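Local coordinates for periplasmic binding protein/LacI transcriptional regulator (Alkaliphilus metalliredigens, PDB 3CTP) that binds beta-D-xylulofuranose in a cleft between two lobes and probably acts as a DNA-binding transcriptional repressor of the LacI family, at residues I152-Y157 and I282-E287. Numbering follows the deposited sequence.
Sequences ISSDNY and INQPIE. With XLF (beta-D-xylulofuranose), chain C.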
ATOM      1  N   ILE A 152      -5.246 -21.810   2.078  1.00  8.58           N
ATOM      2  CA  ILE A 152      -4.567 -21.629   0.805  1.00  8.44           C
ATOM      3  C   ILE A 152      -3.270 -20.867   1.106  1.00  8.48           C
ATOM      4  O   ILE A 152      -3.272 -19.905   1.876  1.00  9.16           O
ATOM      5  CB  ILE A 152      -5.439 -20.755  -0.162  1.00  8.74           C
ATOM      6  CG1 ILE A 152      -6.818 -21.393  -0.445  1.00 11.69           C
ATOM      7  CG2 ILE A 152      -4.718 -20.514  -1.492  1.00  9.61           C
ATOM      8  CD1 ILE A 152      -7.970 -20.993   0.585  1.00 10.49           C
ATOM      9  N   SER A 153      -2.176 -21.262   0.484  1.00  9.27           N
ATOM     10  CA  SER A 153      -0.916 -20.586   0.734  1.00  9.54           C
ATOM     11  C   SER A 153       0.009 -20.745  -0.438  1.00  9.76           C
ATOM     12  O   SER A 153      -0.264 -21.569  -1.305  1.00 10.29           O
ATOM     13  CB  SER A 153      -0.293 -21.201   1.976  1.00 12.41           C
ATOM     14  OG  SER A 153       0.885 -20.501   2.342  1.00 27.13           O
ATOM     15  N   SER A 154       1.088 -19.956  -0.499  1.00  8.83           N
ATOM     16  CA  SER A 154       2.162 -20.278  -1.430  1.00  8.92           C
ATOM     17  C   SER A 154       3.040 -21.369  -0.820  1.00  9.90           C
ATOM     18  O   SER A 154       2.916 -21.675   0.358  1.00 10.30           O
ATOM     19  CB  SER A 154       3.033 -19.060  -1.732  1.00  9.72           C
ATOM     20  OG  SER A 154       2.288 -18.043  -2.419  1.00 10.73           O
ATOM     21  N   ASP A 155       3.942 -21.931  -1.622  1.00  8.52           N
ATOM     22  CA  ASP A 155       4.860 -22.964  -1.141  1.00  8.50           C
ATOM     23  C   ASP A 155       6.020 -22.323  -0.400  1.00  9.23           C
ATOM     24  O   ASP A 155       7.140 -22.197  -0.894  1.00  9.87           O
ATOM     25  CB  ASP A 155       5.336 -23.805  -2.339  1.00  9.28           C
ATOM     26  CG  ASP A 155       6.127 -25.009  -1.932  1.00 13.59           C
ATOM     27  OD1 ASP A 155       6.370 -25.219  -0.715  1.00 13.06           O
ATOM     28  OD2 ASP A 155       6.538 -25.721  -2.879  1.00 14.84           O
ATOM     29  N   ASN A 156       5.730 -21.897   0.814  1.00  8.21           N
ATOM     30  CA  ASN A 156       6.713 -21.107   1.553  1.00  8.23           C
ATOM     31  C   ASN A 156       7.948 -21.888   1.994  1.00  7.37           C
ATOM     32  O   ASN A 156       9.058 -21.335   2.052  1.00  7.96           O
ATOM     33  CB  ASN A 156       5.981 -20.474   2.732  1.00  8.88           C
ATOM     34  CG  ASN A 156       5.078 -19.350   2.262  1.00  8.23           C
ATOM     35  OD1 ASN A 156       5.547 -18.430   1.584  1.00 10.11           O
ATOM     36  ND2 ASN A 156       3.769 -19.456   2.557  1.00 10.24           N
ATOM     37  N   TYR A 157       7.775 -23.174   2.273  1.00  8.64           N
ATOM     38  CA  TYR A 157       8.916 -23.976   2.668  1.00  8.93           C
ATOM     39  C   TYR A 157       9.912 -24.061   1.512  1.00  8.37           C
ATOM     40  O   TYR A 157      11.112 -23.776   1.663  1.00  8.65           O
ATOM     41  CB  TYR A 157       8.477 -25.389   3.098  1.00 10.01           C
ATOM     42  CG  TYR A 157       9.684 -26.239   3.389  1.00 11.77           C
ATOM     43  CD1 TYR A 157      10.303 -26.210   4.643  1.00 10.38           C
ATOM     44  CD2 TYR A 157      10.255 -27.021   2.391  1.00 14.12           C
ATOM     45  CE1 TYR A 157      11.440 -26.964   4.901  1.00  9.82           C
ATOM     46  CE2 TYR A 157      11.396 -27.756   2.634  1.00 10.67           C
ATOM     47  CZ  TYR A 157      11.983 -27.726   3.888  1.00 10.02           C
ATOM     48  OH  TYR A 157      13.147 -28.447   4.105  1.00 14.37           O
ATOM     49  N   ILE A 282      11.367 -14.147  -4.360  1.00  9.02           N
ATOM     50  CA  ILE A 282      10.642 -15.366  -4.659  1.00  9.03           C
ATOM     51  C   ILE A 282       9.207 -14.953  -4.951  1.00  9.36           C
ATOM     52  O   ILE A 282       8.539 -14.293  -4.149  1.00  9.19           O
ATOM     53  CB  ILE A 282      10.612 -16.325  -3.451  1.00  8.52           C
ATOM     54  CG1 ILE A 282      12.038 -16.632  -2.953  1.00 11.18           C
ATOM     55  CG2 ILE A 282       9.864 -17.620  -3.825  1.00 10.24           C
ATOM     56  CD1 ILE A 282      12.928 -17.358  -3.997  1.00  9.55           C
ATOM     57  N   ASN A 283       8.729 -15.331  -6.125  1.00  8.62           N
ATOM     58  CA  ASN A 283       7.381 -15.000  -6.544  1.00  8.88           C
ATOM     59  C   ASN A 283       6.296 -15.770  -5.818  1.00  9.45           C
ATOM     60  O   ASN A 283       6.294 -16.999  -5.856  1.00 10.81           O
ATOM     61  CB  ASN A 283       7.241 -15.326  -8.046  1.00 10.10           C
ATOM     62  CG  ASN A 283       5.928 -14.860  -8.629  1.00 13.77           C
ATOM     63  OD1 ASN A 283       5.721 -13.651  -8.815  1.00 14.28           O
ATOM     64  ND2 ASN A 283       5.030 -15.812  -8.947  1.00 13.54           N
ATOM     65  N   GLN A 284       5.345 -15.054  -5.196  1.00  9.21           N
ATOM     66  CA  GLN A 284       4.050 -15.666  -4.861  1.00  8.80           C
ATOM     67  C   GLN A 284       3.063 -15.419  -5.980  1.00  9.35           C
ATOM     68  O   GLN A 284       2.940 -14.272  -6.455  1.00  9.49           O
ATOM     69  CB  GLN A 284       3.462 -15.048  -3.583  1.00  9.16           C
ATOM     70  CG  GLN A 284       4.244 -15.341  -2.332  1.00  9.28           C
ATOM     71  CD  GLN A 284       3.383 -15.155  -1.098  1.00  8.61           C
ATOM     72  OE1 GLN A 284       2.456 -15.923  -0.879  1.00 10.61           O
ATOM     73  NE2 GLN A 284       3.714 -14.161  -0.256  1.00  9.70           N
ATOM     74  N   PRO A 285       2.376 -16.478  -6.441  1.00  9.13           N
ATOM     75  CA  PRO A 285       1.551 -16.322  -7.643  1.00  9.82           C
ATOM     76  C   PRO A 285       0.192 -15.745  -7.296  1.00  9.91           C
ATOM     77  O   PRO A 285      -0.785 -16.481  -7.076  1.00 10.97           O
ATOM     78  CB  PRO A 285       1.413 -17.755  -8.172  1.00 11.33           C
ATOM     79  CG  PRO A 285       1.531 -18.627  -6.925  1.00 12.24           C
ATOM     80  CD  PRO A 285       2.522 -17.887  -6.018  1.00 10.02           C
ATOM     81  N   ILE A 286       0.141 -14.414  -7.203  1.00  9.52           N
ATOM     82  CA  ILE A 286      -1.058 -13.742  -6.719  1.00 10.19           C
ATOM     83  C   ILE A 286      -2.300 -14.128  -7.528  1.00 10.22           C
ATOM     84  O   ILE A 286      -3.382 -14.343  -6.964  1.00  9.78           O
ATOM     85  CB  ILE A 286      -0.848 -12.202  -6.726  1.00 10.88           C
ATOM     86  CG1 ILE A 286       0.179 -11.853  -5.630  1.00 14.50           C
ATOM     87  CG2 ILE A 286      -2.149 -11.484  -6.471  1.00 15.60           C
ATOM     88  CD1 ILE A 286       0.511 -10.335  -5.509  1.00 16.93           C
ATOM     89  N   GLU A 287      -2.174 -14.203  -8.855  1.00 10.97           N
ATOM     90  CA  GLU A 287      -3.361 -14.552  -9.647  1.00 12.47           C
ATOM     91  C   GLU A 287      -3.876 -15.948  -9.285  1.00 12.06           C
ATOM     92  O   GLU A 287      -5.104 -16.159  -9.131  1.00 12.40           O
ATOM     93  CB  GLU A 287      -3.094 -14.475 -11.162  1.00 13.75           C
ATOM     94  CG  GLU A 287      -2.882 -13.050 -11.654  1.00 26.11           C
ATOM     95  CD  GLU A 287      -4.177 -12.311 -11.904  1.00 25.79           C
ATOM     96  OE1 GLU A 287      -5.210 -12.972 -12.163  1.00 36.48           O
ATOM     97  OE2 GLU A 287      -4.158 -11.061 -11.867  1.00 37.29           O
TER
HETATM   98  O4  XLF C 401       2.948 -13.828   5.969  1.00 10.69           O
HETATM   99  C4  XLF C 401       3.871 -13.610   4.899  1.00  9.94           C
HETATM  100  C5  XLF C 401       4.839 -12.525   5.345  1.00  7.80           C
HETATM  101  O5  XLF C 401       4.500 -11.358   4.588  1.00  8.98           O
HETATM  102  C3  XLF C 401       3.166 -13.018   3.690  1.00  9.19           C
HETATM  103  O3  XLF C 401       3.051 -13.969   2.623  1.00  9.46           O
HETATM  104  C2  XLF C 401       4.088 -11.885   3.330  1.00  9.00           C
HETATM  105  O2  XLF C 401       5.245 -12.370   2.620  1.00  8.32           O
HETATM  106  C1  XLF C 401       3.395 -10.791   2.545  1.00  6.89           C
HETATM  107  O1  XLF C 401       4.306  -9.699   2.351  1.00 10.36           O
HETATM  108  O   HOH W   1       1.837 -17.625   1.207  1.00  9.93           O
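At the floor of the sugar pocket of this periplasmic-binding-protein fold, Ser154 meets Gln284 where two of the hinge segments that link the two lobes run side by side, 152-157 out of the large sheet's lobe and 282-287 into it, each running from a strand into a helix. The hydroxyl of Ser154 donates a hydrogen bond from OG to OE1 of Gln284, 2.6 Å long, in the carbonyl plane and on a lone pair, with a C=O...donor angle of 117°. Ser154 OG stands beside its own backbone N, anti to the carbonyl carbon (chi1 -65°), and thereby also lies 3.6 Å from CD of Pro285. A water takes up the same amide oxygen, donating to Gln284 OE1 at 2.8 Å while accepting from Ser154 N at 3.0 Å and from Asn156 ND2 at 3.0 Å. With OE1 gripped twice, the amide keeps its NE2 for the ligand: Gln284 NE2 donates to O3 of the xylulofuranose at 3.0 Å, with an angle of 152° at the hydrogen, and also bonds Asp267. Asn156 OD1 in turn receives NE of Arg190, another pocket residue. A leucine in place of Gln284 would probably leave the sugar O3 without this donor and strip Ser154 OG and the water of their shared acceptor. Two donors on OE1 and two acceptors for NE2 thus settle which way round the buried amide sits, consistent with Ser154 and the water forming a second shell that positions Gln284 for the sugar.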